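Local structure of ethanolamine kinase Pv091845 (Plasmodium vivax, 2QG7) at residues D[90-95]-D[111-116]; D[232-237]-D[356-361]; D[291-296]-D[361-366]. The protein probably phosphorylates ethanolamine, the first step in making phosphatidylethanolamine by the ethanolamine route. All coordinates share one frame; numbering follows the deposited sequence.

Contact 1 (D[90-95]-D[111-116]); sequences YCKYVM and LEFQII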
loop_
_atom_site.group_PDB
_atom_site.type_symbol
_atom_site.label_atom_id
_atom_site.label_comp_id
_atom_site.label_asym_id
_atom_site.label_seq_id
_atom_site.Cartn_x
_atom_site.Cartn_y
_atom_site.Cartn_z
ATOM N N TYR D 90 -30.354 16.903 -13.197
ATOM C CA TYR D 90 -29.343 17.477 -14.089
ATOM C C TYR D 90 -29.313 16.707 -15.409
ATOM O O TYR D 90 -29.214 17.294 -16.490
ATOM C CB TYR D 90 -27.942 17.515 -13.429
ATOM C CG TYR D 90 -26.963 18.443 -14.172
ATOM C CD1 TYR D 90 -27.023 19.836 -14.008
ATOM C CD2 TYR D 90 -26.010 17.926 -15.068
ATOM C CE1 TYR D 90 -26.163 20.691 -14.695
ATOM C CE2 TYR D 90 -25.137 18.771 -15.751
ATOM C CZ TYR D 90 -25.216 20.151 -15.561
ATOM O OH TYR D 90 -24.351 20.988 -16.242
ATOM N N CYS D 91 -29.435 15.388 -15.287
ATOM C CA CYS D 91 -29.510 14.474 -16.423
ATOM C C CYS D 91 -30.736 14.639 -17.298
ATOM O O CYS D 91 -30.647 14.459 -18.513
ATOM C CB CYS D 91 -29.386 13.032 -15.950
ATOM S SG CYS D 91 -27.697 12.668 -15.484
ATOM N N LYS D 92 -31.875 14.961 -16.691
ATOM C CA LYS D 92 -33.093 15.268 -17.439
ATOM C C LYS D 92 -32.906 16.484 -18.323
ATOM O O LYS D 92 -33.488 16.551 -19.398
ATOM C CB LYS D 92 -34.259 15.570 -16.494
ATOM C CG LYS D 92 -35.004 14.364 -15.972
ATOM C CD LYS D 92 -35.983 14.784 -14.878
ATOM C CE LYS D 92 -37.261 15.353 -15.471
ATOM N NZ LYS D 92 -38.279 15.603 -14.396
ATOM N N TYR D 93 -32.147 17.466 -17.834
ATOM C CA TYR D 93 -31.879 18.705 -18.572
ATOM C C TYR D 93 -30.843 18.504 -19.677
ATOM O O TYR D 93 -30.901 19.177 -20.718
ATOM C CB TYR D 93 -31.401 19.824 -17.639
ATOM C CG TYR D 93 -32.333 20.180 -16.511
ATOM C CD1 TYR D 93 -33.718 19.985 -16.622
ATOM C CD2 TYR D 93 -31.835 20.749 -15.338
ATOM C CE1 TYR D 93 -34.583 20.313 -15.579
ATOM C CE2 TYR D 93 -32.689 21.082 -14.276
ATOM C CZ TYR D 93 -34.062 20.860 -14.408
ATOM O OH TYR D 93 -34.909 21.203 -13.378
ATOM N N VAL D 94 -29.884 17.604 -19.428
ATOM C CA VAL D 94 -28.923 17.188 -20.448
ATOM C C VAL D 94 -29.695 16.629 -21.625
ATOM O O VAL D 94 -29.477 17.050 -22.767
ATOM C CB VAL D 94 -27.852 16.177 -19.902
ATOM C CG1 VAL D 94 -27.032 15.574 -21.030
ATOM C CG2 VAL D 94 -26.901 16.872 -18.890
ATOM N N MET D 95 -30.634 15.737 -21.338
ATOM C CA MET D 95 -31.471 15.129 -22.370
ATOM C C MET D 95 -32.459 16.101 -23.032
ATOM O O MET D 95 -32.870 15.917 -24.185
ATOM C CB MET D 95 -32.231 13.906 -21.803
ATOM C CG MET D 95 -31.325 12.689 -21.426
ATOM S SD MET D 95 -30.044 12.197 -22.634
ATOM C CE MET D 95 -31.001 11.768 -24.154
ATOM N N LEU D 111 -37.949 8.987 -18.717
ATOM C CA LEU D 111 -36.681 8.314 -18.920
ATOM C C LEU D 111 -36.202 7.743 -17.596
ATOM O O LEU D 111 -36.310 8.388 -16.557
ATOM C CB LEU D 111 -35.639 9.271 -19.502
ATOM C CG LEU D 111 -35.935 10.028 -20.809
ATOM C CD1 LEU D 111 -35.148 11.332 -20.835
ATOM C CD2 LEU D 111 -35.621 9.181 -22.033
ATOM N N GLU D 112 -35.712 6.511 -17.647
ATOM C CA GLU D 112 -35.124 5.843 -16.503
ATOM C C GLU D 112 -33.643 6.206 -16.428
ATOM O O GLU D 112 -32.905 6.003 -17.393
ATOM C CB GLU D 112 -35.287 4.321 -16.660
ATOM C CG GLU D 112 -36.613 3.749 -16.125
ATOM C CD GLU D 112 -36.536 3.352 -14.645
ATOM O OE1 GLU D 112 -36.025 4.164 -13.796
ATOM O OE2 GLU D 112 -36.984 2.216 -14.334
ATOM N N PHE D 113 -33.215 6.753 -15.292
ATOM C CA PHE D 113 -31.814 7.087 -15.081
ATOM C C PHE D 113 -31.192 6.173 -14.057
ATOM O O PHE D 113 -31.745 5.993 -12.979
ATOM C CB PHE D 113 -31.657 8.533 -14.619
ATOM C CG PHE D 113 -32.051 9.529 -15.643
ATOM C CD1 PHE D 113 -33.253 10.226 -15.519
ATOM C CD2 PHE D 113 -31.228 9.767 -16.745
ATOM C CE1 PHE D 113 -33.639 11.153 -16.479
ATOM C CE2 PHE D 113 -31.599 10.688 -17.715
ATOM C CZ PHE D 113 -32.810 11.384 -17.579
ATOM N N GLN D 114 -30.039 5.595 -14.401
ATOM C CA GLN D 114 -29.277 4.776 -13.459
ATOM C C GLN D 114 -27.770 5.111 -13.455
ATOM O O GLN D 114 -27.087 5.019 -14.481
ATOM C CB GLN D 114 -29.552 3.274 -13.682
ATOM C CG GLN D 114 -29.020 2.329 -12.577
ATOM C CD GLN D 114 -29.220 2.876 -11.140
ATOM O OE1 GLN D 114 -28.241 3.023 -10.386
ATOM N NE2 GLN D 114 -30.487 3.173 -10.761
ATOM N N ILE D 115 -27.273 5.522 -12.288
ATOM C CA ILE D 115 -25.842 5.752 -12.095
ATOM C C ILE D 115 -25.062 4.434 -12.157
ATOM O O ILE D 115 -25.271 3.523 -11.349
ATOM C CB ILE D 115 -25.516 6.558 -10.793
ATOM C CG1 ILE D 115 -24.026 6.979 -10.793
ATOM C CG2 ILE D 115 -25.930 5.788 -9.515
ATOM C CD1 ILE D 115 -23.667 7.894 -9.599
ATOM N N ILE D 116 -24.171 4.344 -13.137
ATOM C CA ILE D 116 -23.394 3.126 -13.352
ATOM C C ILE D 116 -21.892 3.381 -13.176
ATOM O O ILE D 116 -21.432 4.533 -13.211
ATOM C CB ILE D 116 -23.771 2.423 -14.714
ATOM C CG1 ILE D 116 -23.581 0.898 -14.624
ATOM C CG2 ILE D 116 -23.040 3.055 -15.933
ATOM C CD1 ILE D 116 -24.587 0.182 -13.648
#

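Contact 2 (D[232-237]-D[356-361]); sequences RPSFLW and CPMERA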
loop_
_atom_site.group_PDB
_atom_site.type_symbol
_atom_site.label_atom_id
_atom_site.label_comp_id
_atom_site.label_asym_id
_atom_site.label_seq_id
_atom_site.Cartn_x
_atom_site.Cartn_y
_atom_site.Cartn_z
ATOM N N ARG D 232 6.192 12.701 -36.677
ATOM C CA ARG D 232 5.519 11.464 -36.217
ATOM C C ARG D 232 5.953 10.973 -34.803
ATOM O O ARG D 232 6.361 9.809 -34.635
ATOM C CB ARG D 232 5.635 10.341 -37.272
ATOM N N PRO D 233 5.839 11.840 -33.773
ATOM C CA PRO D 233 6.420 11.442 -32.498
ATOM C C PRO D 233 5.418 10.792 -31.505
ATOM O O PRO D 233 4.194 10.791 -31.734
ATOM C CB PRO D 233 6.962 12.776 -31.957
ATOM C CG PRO D 233 5.812 13.781 -32.354
ATOM C CD PRO D 233 5.203 13.172 -33.664
ATOM N N SER D 234 5.983 10.214 -30.437
ATOM C CA SER D 234 5.247 9.657 -29.321
ATOM C C SER D 234 4.761 10.795 -28.424
ATOM O O SER D 234 5.421 11.849 -28.310
ATOM C CB SER D 234 6.144 8.695 -28.543
ATOM O OG SER D 234 5.509 8.183 -27.361
ATOM N N PHE D 235 3.597 10.585 -27.798
ATOM C CA PHE D 235 3.001 11.562 -26.890
ATOM C C PHE D 235 3.346 11.233 -25.424
ATOM O O PHE D 235 2.950 11.968 -24.513
ATOM C CB PHE D 235 1.488 11.565 -27.076
ATOM C CG PHE D 235 0.998 12.498 -28.147
ATOM C CD1 PHE D 235 -0.012 13.405 -27.878
ATOM C CD2 PHE D 235 1.526 12.468 -29.424
ATOM C CE1 PHE D 235 -0.487 14.262 -28.880
ATOM C CE2 PHE D 235 1.065 13.339 -30.408
ATOM C CZ PHE D 235 0.066 14.222 -30.134
ATOM N N LEU D 236 4.083 10.144 -25.223
ATOM C CA LEU D 236 4.339 9.573 -23.922
ATOM C C LEU D 236 5.255 10.418 -23.051
ATOM O O LEU D 236 4.937 10.696 -21.885
ATOM C CB LEU D 236 4.893 8.145 -24.086
ATOM C CG LEU D 236 5.399 7.287 -22.936
ATOM C CD1 LEU D 236 4.375 7.167 -21.762
ATOM C CD2 LEU D 236 5.752 5.926 -23.500
ATOM N N TRP D 237 6.385 10.821 -23.621
ATOM C CA TRP D 237 7.414 11.544 -22.879
ATOM C C TRP D 237 7.030 12.984 -22.636
ATOM O O TRP D 237 7.411 13.564 -21.642
ATOM C CB TRP D 237 8.751 11.444 -23.606
ATOM C CG TRP D 237 8.986 10.082 -24.072
ATOM C CD1 TRP D 237 8.919 9.640 -25.356
ATOM C CD2 TRP D 237 9.271 8.930 -23.261
ATOM N NE1 TRP D 237 9.175 8.295 -25.409
ATOM C CE2 TRP D 237 9.383 7.828 -24.137
ATOM C CE3 TRP D 237 9.440 8.725 -21.880
ATOM C CZ2 TRP D 237 9.666 6.543 -23.690
ATOM C CZ3 TRP D 237 9.731 7.463 -21.442
ATOM C CH2 TRP D 237 9.841 6.382 -22.342
ATOM N N CYS D 356 -3.760 8.263 -27.302
ATOM C CA CYS D 356 -2.932 9.095 -28.157
ATOM C C CYS D 356 -1.835 8.230 -28.721
ATOM O O CYS D 356 -1.744 7.034 -28.393
ATOM C CB CYS D 356 -2.351 10.289 -27.397
ATOM S SG CYS D 356 -1.473 9.833 -25.887
ATOM N N PRO D 357 -1.066 8.785 -29.660
ATOM C CA PRO D 357 0.026 8.024 -30.278
ATOM C C PRO D 357 1.214 7.795 -29.346
ATOM O O PRO D 357 1.843 8.724 -28.919
ATOM C CB PRO D 357 0.396 8.882 -31.490
ATOM C CG PRO D 357 -0.776 9.876 -31.656
ATOM C CD PRO D 357 -1.261 10.105 -30.298
ATOM N N MET D 358 1.501 6.546 -29.027
ATOM C CA MET D 358 2.643 6.213 -28.188
ATOM C C MET D 358 3.252 4.947 -28.744
ATOM O O MET D 358 2.652 4.318 -29.601
ATOM C CB MET D 358 2.171 5.930 -26.750
ATOM C CG MET D 358 1.703 7.129 -25.977
ATOM S SD MET D 358 1.387 6.809 -24.223
ATOM C CE MET D 358 0.844 8.448 -23.730
ATOM N N GLU D 359 4.407 4.558 -28.207
ATOM C CA GLU D 359 5.015 3.265 -28.423
ATOM C C GLU D 359 4.038 2.156 -28.086
ATOM O O GLU D 359 3.406 2.179 -27.041
ATOM C CB GLU D 359 6.255 3.127 -27.546
ATOM C CG GLU D 359 7.447 4.017 -27.946
ATOM C CD GLU D 359 7.436 5.405 -27.339
ATOM O OE1 GLU D 359 6.353 5.879 -26.869
ATOM O OE2 GLU D 359 8.522 6.056 -27.310
ATOM N N ARG D 360 3.939 1.169 -28.970
ATOM C CA ARG D 360 3.042 0.047 -28.800
ATOM C C ARG D 360 3.411 -0.771 -27.604
ATOM O O ARG D 360 2.556 -1.481 -27.040
ATOM C CB ARG D 360 2.976 -0.834 -30.069
ATOM C CG ARG D 360 4.309 -1.421 -30.547
ATOM C CD ARG D 360 4.132 -2.704 -31.341
ATOM N NE ARG D 360 5.411 -3.371 -31.650
ATOM C CZ ARG D 360 5.575 -4.463 -32.422
ATOM N NH1 ARG D 360 4.531 -5.050 -33.013
ATOM N NH2 ARG D 360 6.803 -4.977 -32.616
ATOM N N ALA D 361 4.681 -0.701 -27.220
ATOM C CA ALA D 361 5.197 -1.495 -26.108
ATOM C C ALA D 361 4.755 -0.895 -24.753
ATOM O O ALA D 361 4.513 -1.647 -23.800
ATOM C CB ALA D 361 6.672 -1.619 -26.188
#

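Contact 3 (D[291-296]-D[361-366]); sequences VLCHCD and AYDIAN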
loop_
_atom_site.group_PDB
_atom_site.type_symbol
_atom_site.label_atom_id
_atom_site.label_comp_id
_atom_site.label_asym_id
_atom_site.label_seq_id
_atom_site.Cartn_x
_atom_site.Cartn_y
_atom_site.Cartn_z
ATOM N N VAL D 291 2.091 3.846 -32.314
ATOM C CA VAL D 291 0.758 3.473 -32.790
ATOM C C VAL D 291 -0.291 4.229 -31.996
ATOM O O VAL D 291 0.037 4.972 -31.057
ATOM C CB VAL D 291 0.530 1.945 -32.728
ATOM C CG1 VAL D 291 1.614 1.223 -33.546
ATOM C CG2 VAL D 291 0.573 1.441 -31.325
ATOM N N LEU D 292 -1.553 4.100 -32.382
ATOM C CA LEU D 292 -2.624 4.698 -31.588
ATOM C C LEU D 292 -2.842 3.742 -30.446
ATOM O O LEU D 292 -3.313 2.595 -30.645
ATOM C CB LEU D 292 -3.889 4.829 -32.421
ATOM C CG LEU D 292 -5.066 5.615 -31.831
ATOM C CD1 LEU D 292 -4.613 6.968 -31.264
ATOM C CD2 LEU D 292 -6.160 5.772 -32.864
ATOM N N CYS D 293 -2.470 4.202 -29.252
ATOM C CA CYS D 293 -2.603 3.406 -28.033
ATOM C C CYS D 293 -3.877 3.749 -27.261
ATOM O O CYS D 293 -4.418 4.825 -27.394
ATOM C CB CYS D 293 -1.378 3.644 -27.173
ATOM S SG CYS D 293 0.156 2.962 -27.858
ATOM N N HIS D 294 -4.378 2.808 -26.472
ATOM C CA HIS D 294 -5.450 3.111 -25.524
ATOM C C HIS D 294 -4.971 3.913 -24.296
ATOM O O HIS D 294 -5.591 4.935 -23.911
ATOM C CB HIS D 294 -6.143 1.839 -25.088
ATOM C CG HIS D 294 -7.340 2.091 -24.214
ATOM N ND1 HIS D 294 -7.235 2.422 -22.874
ATOM C CD2 HIS D 294 -8.665 2.052 -24.487
ATOM C CE1 HIS D 294 -8.441 2.580 -22.366
ATOM N NE2 HIS D 294 -9.327 2.357 -23.321
ATOM N N CYS D 295 -3.869 3.445 -23.695
ATOM C CA CYS D 295 -3.109 4.156 -22.624
ATOM C C CYS D 295 -3.590 3.971 -21.187
ATOM O O CYS D 295 -2.910 4.414 -20.274
ATOM C CB CYS D 295 -2.929 5.644 -22.928
ATOM S SG CYS D 295 -2.161 5.986 -24.498
ATOM N N ASP D 296 -4.754 3.331 -21.017
ATOM C CA ASP D 296 -5.389 3.100 -19.732
ATOM C C ASP D 296 -6.143 1.776 -19.745
ATOM O O ASP D 296 -7.329 1.658 -19.415
ATOM C CB ASP D 296 -6.300 4.276 -19.346
ATOM C CG ASP D 296 -6.638 4.274 -17.878
ATOM O OD1 ASP D 296 -5.873 3.662 -17.063
ATOM O OD2 ASP D 296 -7.691 4.851 -17.533
ATOM N N ALA D 361 4.681 -0.701 -27.220
ATOM C CA ALA D 361 5.197 -1.495 -26.108
ATOM C C ALA D 361 4.755 -0.895 -24.753
ATOM O O ALA D 361 4.513 -1.647 -23.800
ATOM C CB ALA D 361 6.672 -1.619 -26.188
ATOM N N TYR D 362 4.611 0.437 -24.686
ATOM C CA TYR D 362 3.960 1.068 -23.538
ATOM C C TYR D 362 2.535 0.532 -23.205
ATOM O O TYR D 362 2.240 0.226 -22.042
ATOM C CB TYR D 362 3.915 2.565 -23.703
ATOM C CG TYR D 362 3.256 3.214 -22.542
ATOM C CD1 TYR D 362 3.977 3.501 -21.365
ATOM C CD2 TYR D 362 1.892 3.533 -22.589
ATOM C CE1 TYR D 362 3.359 4.115 -20.272
ATOM C CE2 TYR D 362 1.248 4.122 -21.481
ATOM C CZ TYR D 362 1.996 4.420 -20.336
ATOM O OH TYR D 362 1.344 5.005 -19.271
ATOM N N ASP D 363 1.675 0.428 -24.225
ATOM C CA ASP D 363 0.306 -0.009 -24.040
ATOM C C ASP D 363 0.182 -1.445 -23.566
ATOM O O ASP D 363 -0.728 -1.770 -22.816
ATOM C CB ASP D 363 -0.476 0.190 -25.334
ATOM C CG ASP D 363 -1.918 0.650 -25.107
ATOM O OD1 ASP D 363 -2.267 1.100 -23.972
ATOM O OD2 ASP D 363 -2.686 0.565 -26.094
ATOM N N ILE D 364 1.090 -2.298 -23.985
ATOM C CA ILE D 364 1.101 -3.689 -23.589
ATOM C C ILE D 364 1.647 -3.889 -22.157
ATOM O O ILE D 364 1.048 -4.624 -21.368
ATOM C CB ILE D 364 1.906 -4.578 -24.617
ATOM C CG1 ILE D 364 1.371 -4.334 -26.045
ATOM C CG2 ILE D 364 1.879 -6.103 -24.216
ATOM C CD1 ILE D 364 2.276 -4.881 -27.178
ATOM N N ALA D 365 2.764 -3.245 -21.838
ATOM C CA ALA D 365 3.367 -3.311 -20.509
ATOM C C ALA D 365 2.494 -2.622 -19.443
ATOM O O ALA D 365 2.405 -3.099 -18.309
ATOM C CB ALA D 365 4.789 -2.722 -20.531
ATOM N N ASN D 366 1.865 -1.499 -19.807
ATOM C CA ASN D 366 0.891 -0.842 -18.960
ATOM C C ASN D 366 -0.286 -1.767 -18.681
ATOM O O ASN D 366 -0.720 -1.851 -17.547
ATOM C CB ASN D 366 0.460 0.468 -19.572
ATOM C CG ASN D 366 -0.525 1.258 -18.690
ATOM O OD1 ASN D 366 -0.145 1.784 -17.629
ATOM N ND2 ASN D 366 -1.780 1.341 -19.126
HETATM O O HOH W 1 -0.931 6.241 -19.956
HETATM O O HOH W 2 -3.668 1.711 -17.101
#

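Contact 1 (D[90-95]-D[111-116])
L111 is the first residue of 111-116 to meet the helix, reaching it with one branch: its CD1 lies 4.0 Å from CB of M95, and the two side chains cross at a slant. V103, in the loop that joins helix and strand, touches both of them.

Two residues on, F113 is the main side chain of the strand, meeting C91, K92 and M95. Its CG stands anti to the carbonyl carbon (chi1 -66°), which sends the ring out of the sheet against the helix. C91 places its CB over one face, near the rim, 4.0 Å from the ring centroid and 26° off the normal, a CH-pi contact. Its SG is more remote and oblique, 5.3 Å from the centroid. M95 comes in at the ring edge, its CG 4.2 Å from F113 CE2. K92 supplies only the root of its chain: CG lies 3.5 Å from F113 CE1, at a slant to the ring, and the two side chains cross at about a right angle. Beyond that point K92 bends at chi3 (81°) and its amine leads away, to a weak, long ion pair with D109. Further along the strand, I115 gives its backbone N-H to the hydroxyl of Y88, which lies on helix 84-98 about one turn before C91 and K92.

Strand 112-116 is an outermost strand of the five-stranded antiparallel sheet, and the axes of 90-95 and 112-116 approach to 10.1 Å. Between the two segments themselves there is no hydrogen bond, so dispersion and shape fit hold them, the Y88 bond being a polar tie from elsewhere on the helix. One ring is held by carbon atoms over a face, at its edge and obliquely, while the charge of K92 stays at the margin.

Contact 2 (D[232-237]-D[356-361])
S234 and E359 meet because each side chain is turned toward the other: the serine hydroxyl lies trans to its own backbone N (chi1 176°), and the glutamate chain folds at chi2 (87°), swinging its carboxylate back over the start of helix 236-251. OG of S234 then donates to OE1 of E359 at a short 2.5 Å, from above the carboxylate plane. The same OG accepts the N-H of L236 at 3.2 Å, a capping bond at the turn into the helix. The other oxygen, OE2 of E359, takes the indole NE1 of W237 on its syn side at 3.0 Å. OE2 lies at the indole edge, near its plane, and the ring and carboxylate planes stand 87° apart. E359 is itself the N-cap residue of helix 360-369.

One backbone bond ties the segments, from F235 N to P357 O at 2.8 Å. Around it the side chains are apolar. F235 and P357 lie side by side, and P357 CD sits over one face of the ring, 3.9 Å from its centroid. C356 adds its SG against F235 CB at 3.6 Å. M358 runs out extended and crosses L236 at about a right angle, its SD lying 3.8 Å from L236 CB.

The contact seats the start of helix 236-251 on strand 356-359, with helix 413-430 touching L236, W237 and E359. A buried carboxylate here has a hydroxyl on one oxygen and an indole N-H on the other, neither carrying a charge; such donors would be expected to favour its ionised form and to fix its rotation, while S234 links that acid to the N-H of L236, the first residue of the helix.

Contact 3 (D[291-296]-D[361-366])
D363 makes both direct hydrogen bonds of this contact, one with each carboxylate oxygen. OD2 takes the backbone N of H294 at 2.8 Å and OD1 that of C295 at 2.9 Å, each meeting its oxygen from above the carboxylate plane. H210 adds NE2 to OD2 from helix 196-210. Inside the loop, D296 N donates to ND1 of H294 in the plane of the imidazole, whose NE2 bonds to the carbonyl of I350.

Two waters carry the remaining polar links. The first donates to C295 O and also bonds to Y362 OH, 2.7 Å from each; the second joins D296 OD1 to ND2 of N366, whose OD1 bonds to S417.

Van der Waals contact is slighter: C293 lays SG 3.8 Å from D363 CB.

C295 has a left-handed backbone (phi 86°), and the amides clasped by D363, its own and that of H294, lead into this bend. H294, D296 and N301 match the Brenner motif of kinase-like phosphotransferases, and an aspartate gripping what, by family resemblance, would be the catalytic loop recalls the helix F aspartate of protein kinases. A buried acid thus fixes the loop's main chain, consistent with a second-shell part in setting D296.

How the contacts relate
Contact 1 closes before the others open and lies on the opposite side of the chain's centre, 36 Å from contact 2 and 33 Å from contact 3 between centres. It belongs to the five-stranded sheet and its flanking helix, in keeping with the N-terminal lobe of a kinase-like fold. Contacts 2 and 3 are centred 8 Å apart in the helical part and alternate along the chain. They share A361 and helix 360-369, and strands 356-359 and 290-293 pair antiparallel, M358 O lying 2.8 Å from V291 N. The strand that helix 236-251 packs on is thus also the neighbour of the strand leading into the H294 and D296 loop.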